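Local coordinates for diadenosine tetraphosphatase, putative (Trypanosoma brucei, PDB 2QJC), which probably hydrolyses diadenosine tetraphosphate, as a manganese-binding member of the calcineurin-like phosphoesterase family, at residues 33-38 against 67-72; 49-54 against 128-133. One frame throughout, in Å; residues are numbered along the deposited sequence.

Contact 1. Residues 33-38 against 67-72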
loop_
_atom_site.group_PDB
_atom_site.type_symbol
_atom_site.label_atom_id
_atom_site.label_comp_id
_atom_site.label_asym_id
_atom_site.label_seq_id
_atom_site.Cartn_x
_atom_site.Cartn_y
_atom_site.Cartn_z
ATOM N N GLN A 33 -5.191 -3.541 -15.156
ATOM C CA GLN A 33 -4.346 -2.376 -14.922
ATOM C C GLN A 33 -2.982 -2.752 -14.338
ATOM O O GLN A 33 -1.966 -2.149 -14.681
ATOM C CB GLN A 33 -5.054 -1.397 -13.978
ATOM C CG GLN A 33 -6.173 -0.578 -14.615
ATOM C CD GLN A 33 -7.282 -1.428 -15.209
ATOM O OE1 GLN A 33 -7.808 -2.340 -14.563
ATOM N NE2 GLN A 33 -7.654 -1.122 -16.449
ATOM N N LEU A 34 -2.961 -3.740 -13.449
ATOM C CA LEU A 34 -1.706 -4.181 -12.849
ATOM C C LEU A 34 -0.821 -4.799 -13.941
ATOM O O LEU A 34 0.383 -4.546 -13.994
ATOM C CB LEU A 34 -1.980 -5.196 -11.735
ATOM C CG LEU A 34 -0.780 -5.870 -11.046
ATOM C CD1 LEU A 34 0.179 -4.820 -10.486
ATOM C CD2 LEU A 34 -1.287 -6.778 -9.924
ATOM N N GLU A 35 -1.423 -5.607 -14.811
ATOM C CA GLU A 35 -0.677 -6.233 -15.903
ATOM C C GLU A 35 -0.050 -5.161 -16.788
ATOM O O GLU A 35 1.108 -5.274 -17.192
ATOM C CB GLU A 35 -1.601 -7.100 -16.752
ATOM C CG GLU A 35 -2.241 -8.237 -15.996
ATOM C CD GLU A 35 -3.358 -8.897 -16.776
ATOM O OE1 GLU A 35 -3.817 -8.310 -17.784
ATOM O OE2 GLU A 35 -3.783 -9.997 -16.364
ATOM N N ASP A 36 -0.819 -4.119 -17.088
ATOM C CA ASP A 36 -0.318 -3.038 -17.927
ATOM C C ASP A 36 0.846 -2.336 -17.238
ATOM O O ASP A 36 1.827 -1.966 -17.882
ATOM C CB ASP A 36 -1.414 -2.014 -18.217
ATOM C CG ASP A 36 -2.711 -2.656 -18.666
ATOM O OD1 ASP A 36 -2.665 -3.625 -19.456
ATOM O OD2 ASP A 36 -3.783 -2.182 -18.231
ATOM N N LEU A 37 0.737 -2.154 -15.926
ATOM C CA LEU A 37 1.797 -1.490 -15.179
ATOM C C LEU A 37 3.078 -2.326 -15.192
ATOM O O LEU A 37 4.177 -1.785 -15.317
ATOM C CB LEU A 37 1.358 -1.229 -13.731
ATOM C CG LEU A 37 2.396 -0.509 -12.856
ATOM C CD1 LEU A 37 2.809 0.800 -13.506
ATOM C CD2 LEU A 37 1.823 -0.252 -11.475
ATOM N N LEU A 38 2.936 -3.642 -15.067
ATOM C CA LEU A 38 4.099 -4.519 -15.072
ATOM C C LEU A 38 4.825 -4.441 -16.415
ATOM O O LEU A 38 6.063 -4.439 -16.463
ATOM C CB LEU A 38 3.679 -5.953 -14.753
ATOM C CG LEU A 38 3.168 -6.136 -13.317
ATOM C CD1 LEU A 38 2.749 -7.579 -13.100
ATOM C CD2 LEU A 38 4.251 -5.743 -12.316
ATOM N N VAL A 67 -4.917 -11.013 -6.371
ATOM C CA VAL A 67 -4.201 -11.684 -5.302
ATOM C C VAL A 67 -3.467 -12.931 -5.763
ATOM O O VAL A 67 -2.369 -13.222 -5.281
ATOM C CB VAL A 67 -5.168 -12.015 -4.143
ATOM C CG1 VAL A 67 -4.485 -12.875 -3.097
ATOM C CG2 VAL A 67 -5.664 -10.710 -3.511
ATOM N N ARG A 68 -4.064 -13.661 -6.700
ATOM C CA ARG A 68 -3.442 -14.873 -7.228
ATOM C C ARG A 68 -2.254 -14.545 -8.127
ATOM O O ARG A 68 -1.290 -15.300 -8.188
ATOM C CB ARG A 68 -4.476 -15.703 -7.994
ATOM C CG ARG A 68 -5.306 -16.585 -7.087
ATOM C CD ARG A 68 -6.552 -17.100 -7.778
ATOM N NE ARG A 68 -7.263 -18.051 -6.927
ATOM C CZ ARG A 68 -8.542 -18.373 -7.074
ATOM N NH1 ARG A 68 -9.259 -17.819 -8.044
ATOM N NH2 ARG A 68 -9.107 -19.242 -6.243
ATOM N N LEU A 69 -2.335 -13.422 -8.828
ATOM C CA LEU A 69 -1.246 -12.994 -9.691
ATOM C C LEU A 69 -0.040 -12.661 -8.815
ATOM O O LEU A 69 1.081 -13.108 -9.075
ATOM C CB LEU A 69 -1.657 -11.755 -10.497
ATOM C CG LEU A 69 -0.533 -11.076 -11.292
ATOM C CD1 LEU A 69 0.109 -12.086 -12.234
ATOM C CD2 LEU A 69 -1.083 -9.914 -12.076
ATOM N N LEU A 70 -0.276 -11.870 -7.773
ATOM C CA LEU A 70 0.795 -11.484 -6.861
ATOM C C LEU A 70 1.417 -12.715 -6.207
ATOM O O LEU A 70 2.634 -12.766 -5.994
ATOM C CB LEU A 70 0.260 -10.521 -5.795
ATOM C CG LEU A 70 -0.236 -9.190 -6.371
ATOM C CD1 LEU A 70 -0.901 -8.358 -5.288
ATOM C CD2 LEU A 70 0.938 -8.438 -6.993
ATOM N N LYS A 71 0.584 -13.706 -5.899
ATOM C CA LYS A 71 1.056 -14.944 -5.282
ATOM C C LYS A 71 1.990 -15.725 -6.215
ATOM O O LYS A 71 3.090 -16.108 -5.820
ATOM C CB LYS A 71 -0.130 -15.831 -4.892
ATOM C CG LYS A 71 0.260 -17.186 -4.314
ATOM C CD LYS A 71 -0.982 -17.984 -3.926
ATOM C CE LYS A 71 -0.639 -19.406 -3.494
ATOM N NZ LYS A 71 0.342 -19.453 -2.370
ATOM N N ARG A 72 1.552 -15.957 -7.451
ATOM C CA ARG A 72 2.367 -16.698 -8.409
ATOM C C ARG A 72 3.666 -15.956 -8.713
ATOM O O ARG A 72 4.668 -16.574 -9.075
ATOM C CB ARG A 72 1.584 -16.944 -9.710
ATOM C CG ARG A 72 1.467 -15.729 -10.623
ATOM C CD ARG A 72 0.119 -15.689 -11.346
ATOM N NE ARG A 72 0.041 -16.541 -12.532
ATOM C CZ ARG A 72 0.710 -16.320 -13.662
ATOM N NH1 ARG A 72 1.522 -15.274 -13.766
ATOM N NH2 ARG A 72 0.546 -17.130 -14.701
#
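Leu69 meets Leu34 tip to tip, methyl against methyl, with 3.8 Å between Leu69 CD2 and Leu34 CD2. Both side chains hold CG anti to the backbone N (chi1 171° in Leu69 and 175° in Leu34), which sends each branched end across the gap between the two helices. The axes of the two short helical segments approach to 11.8 Å, their N-to-C directions 35° apart, a wide spacing that the two leucines close by each reaching part of the way, their hydrocarbon ends suiting the apolar gap. The same Leu69 methyl also lies near the aliphatic stem of Glu35, whose CG is 4.4 Å from Leu69 CD2; the carboxylate itself is occupied by a salt bridge to Arg31, so the residue lends carbon to the contact while its charge is paired within its own helix. One residue on, Leu70 passes Leu34 at a slant, its CD2 4.0 Å from Leu34 CD2. Leu34 CD2 therefore touches a methyl of each of two successive leucines. Beyond this pairing, Leu34 packs on Ile27 and Leu70 on Tyr122 of helix 117-124. Helix 31-41 links parallel strands 21-24 and 49-52, and helix 63-73 links 49-52 to 76-77: two successive beta-alpha-beta crossovers, their helices side by side over strand 49-52.

Contact 2. Residues 49-54 against 128-133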
loop_
_atom_site.group_PDB
_atom_site.type_symbol
_atom_site.label_atom_id
_atom_site.label_comp_id
_atom_site.label_asym_id
_atom_site.label_seq_id
_atom_site.Cartn_x
_atom_site.Cartn_y
_atom_site.Cartn_z
ATOM N N THR A 49 11.788 -7.244 -7.664
ATOM C CA THR A 49 10.974 -7.611 -6.519
ATOM C C THR A 49 9.782 -6.669 -6.569
ATOM O O THR A 49 9.938 -5.471 -6.815
ATOM C CB THR A 49 11.730 -7.402 -5.208
ATOM O OG1 THR A 49 12.965 -8.122 -5.258
ATOM C CG2 THR A 49 10.911 -7.912 -4.030
ATOM N N LEU A 50 8.592 -7.212 -6.361
ATOM C CA LEU A 50 7.382 -6.403 -6.400
ATOM C C LEU A 50 6.796 -6.268 -4.995
ATOM O O LEU A 50 6.737 -7.242 -4.244
ATOM C CB LEU A 50 6.363 -7.054 -7.343
ATOM C CG LEU A 50 5.024 -6.343 -7.558
ATOM C CD1 LEU A 50 5.250 -4.909 -8.059
ATOM C CD2 LEU A 50 4.204 -7.136 -8.569
ATOM N N VAL A 51 6.389 -5.054 -4.636
ATOM C CA VAL A 51 5.794 -4.807 -3.320
ATOM C C VAL A 51 4.552 -3.920 -3.454
ATOM O O VAL A 51 4.633 -2.819 -3.991
ATOM C CB VAL A 51 6.793 -4.102 -2.362
ATOM C CG1 VAL A 51 6.195 -3.985 -0.980
ATOM C CG2 VAL A 51 8.109 -4.861 -2.313
ATOM N N ALA A 52 3.408 -4.403 -2.973
ATOM C CA ALA A 52 2.163 -3.634 -3.021
ATOM C C ALA A 52 1.948 -2.864 -1.718
ATOM O O ALA A 52 2.447 -3.263 -0.668
ATOM C CB ALA A 52 0.983 -4.567 -3.264
ATOM N N VAL A 53 1.205 -1.762 -1.784
ATOM C CA VAL A 53 0.926 -0.959 -0.594
ATOM C C VAL A 53 -0.360 -1.431 0.105
ATOM O O VAL A 53 -0.795 -0.850 1.103
ATOM C CB VAL A 53 0.787 0.551 -0.932
ATOM C CG1 VAL A 53 2.080 1.066 -1.585
ATOM C CG2 VAL A 53 -0.433 0.788 -1.825
ATOM N N GLY A 54 -0.968 -2.489 -0.420
ATOM C CA GLY A 54 -2.181 -2.996 0.193
ATOM C C GLY A 54 -3.437 -2.541 -0.518
ATOM O O GLY A 54 -3.367 -1.755 -1.462
ATOM N N HIS A 128 2.149 -5.365 8.258
ATOM C CA HIS A 128 1.644 -4.000 8.180
ATOM C C HIS A 128 2.714 -3.083 7.595
ATOM O O HIS A 128 2.409 -2.099 6.910
ATOM C CB HIS A 128 1.269 -3.501 9.576
ATOM C CG HIS A 128 0.188 -4.297 10.236
ATOM N ND1 HIS A 128 -1.146 -4.155 9.916
ATOM C CD2 HIS A 128 0.244 -5.251 11.196
ATOM C CE1 HIS A 128 -1.864 -4.986 10.650
ATOM N NE2 HIS A 128 -1.045 -5.664 11.435
ATOM N N ILE A 129 3.970 -3.414 7.877
ATOM C CA ILE A 129 5.098 -2.614 7.425
ATOM C C ILE A 129 6.226 -3.465 6.858
ATOM O O ILE A 129 6.548 -4.518 7.398
ATOM C CB ILE A 129 5.664 -1.780 8.597
ATOM C CG1 ILE A 129 4.568 -0.870 9.156
ATOM C CG2 ILE A 129 6.869 -0.961 8.137
ATOM C CD1 ILE A 129 4.919 -0.223 10.478
ATOM N N ILE A 130 6.826 -3.001 5.766
ATOM C CA ILE A 130 7.951 -3.708 5.161
ATOM C C ILE A 130 9.119 -2.742 5.001
ATOM O O ILE A 130 8.969 -1.658 4.428
ATOM C CB ILE A 130 7.587 -4.309 3.777
ATOM C CG1 ILE A 130 6.547 -5.415 3.953
ATOM C CG2 ILE A 130 8.846 -4.884 3.096
ATOM C CD1 ILE A 130 6.025 -5.974 2.639
ATOM N N ARG A 131 10.276 -3.129 5.535
ATOM C CA ARG A 131 11.479 -2.308 5.443
ATOM C C ARG A 131 12.401 -2.869 4.354
ATOM O O ARG A 131 12.671 -4.074 4.321
ATOM C CB ARG A 131 12.230 -2.292 6.782
ATOM C CG ARG A 131 11.408 -1.839 7.975
ATOM C CD ARG A 131 12.274 -1.687 9.235
ATOM N NE ARG A 131 12.905 -0.370 9.303
ATOM C CZ ARG A 131 13.633 0.068 10.328
ATOM N NH1 ARG A 131 13.837 -0.710 11.382
ATOM N NH2 ARG A 131 14.132 1.299 10.313
ATOM N N ILE A 132 12.873 -1.990 3.472
ATOM C CA ILE A 132 13.771 -2.353 2.366
ATOM C C ILE A 132 14.983 -1.437 2.539
ATOM O O ILE A 132 15.167 -0.464 1.793
ATOM C CB ILE A 132 13.100 -2.084 0.993
ATOM C CG1 ILE A 132 11.765 -2.827 0.916
ATOM C CG2 ILE A 132 14.015 -2.547 -0.149
ATOM C CD1 ILE A 132 10.862 -2.341 -0.199
ATOM N N PRO A 133 15.828 -1.747 3.537
ATOM C CA PRO A 133 17.033 -0.985 3.883
ATOM C C PRO A 133 18.061 -0.692 2.794
ATOM O O PRO A 133 18.686 0.366 2.809
ATOM C CB PRO A 133 17.610 -1.765 5.070
ATOM C CG PRO A 133 17.141 -3.175 4.820
ATOM C CD PRO A 133 15.726 -2.979 4.345
#
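The first torsions of Val51 and Ile130 place their branches where they can touch. In Val51, CG1 stands anti to the backbone N (chi1 -175°), leaving CG2 anti to the carbonyl carbon, so the two methyls spread toward different partners. Ile130 has CG1 anti to its own carbonyl carbon (chi1 -66°), and an extended second torsion carries CD1 out to the valine. Val51 CG1 then lies 4.1 Å from Ile130 CD1, the side chains sliding past each other in opposite directions rather than meeting head-on. Ile132, similarly extended, brings its CD1 to 4.3 Å from Val51 CG2. One short, beta-branched valine is thus met by the ends of two longer isoleucines that lie two residues apart and therefore on the same face of their strand.

The strands run in roughly opposite directions and belong to different sheets: 49-52 is in the one containing 21-24 and 230-236, whereas 129-132 lies in the one containing 137-140 and 199-202. Their nearest CA atoms, those of Val51 and Ile130, are 8.8 Å apart, a distance for facing sheets, as in the beta sandwich of calcineurin-like phosphoesterases. Beta-branched residues fit both strands well, since they accept extended backbones and fill the interior with hydrocarbon. Tyr76 touches both Val51 and Ile130, and Ile132 rests on Val21, extending the apolar layer. Past its last strand residue, segment 49-54 turns toward the metal site: the Val53 carbonyl O is hydrogen-bonded to ND1 of His141, a manganese ligand, and Gly54 has backbone angles at which a side-chain carbon would run into the carbonyl O of Val53, so glycine suits the turn just before the metal ligand Asp55.

Strand 49-52 is the element the two contacts share: it takes part in contact 2 directly and lies beneath contact 1. Leu50 faces the helices, touching Leu70 at 3.9 Å (CD2 to CD2) and Leu38 at 4.0 Å (CD2 to CD2), while the next residue, Val51, faces the other sheet. Contact 1 lies on the outer, helical layer and is partly buried, and at its edge the stem of Glu35 joins the leucines, its carboxylate paired with Arg31. Contact 2 is wholly buried between two sheets and uses valine and isoleucine alone. Both depend on methyl packing, but leucine, unbranched at CB, fits the helices of contact 1, while the beta-branched residues of contact 2 fit extended strands.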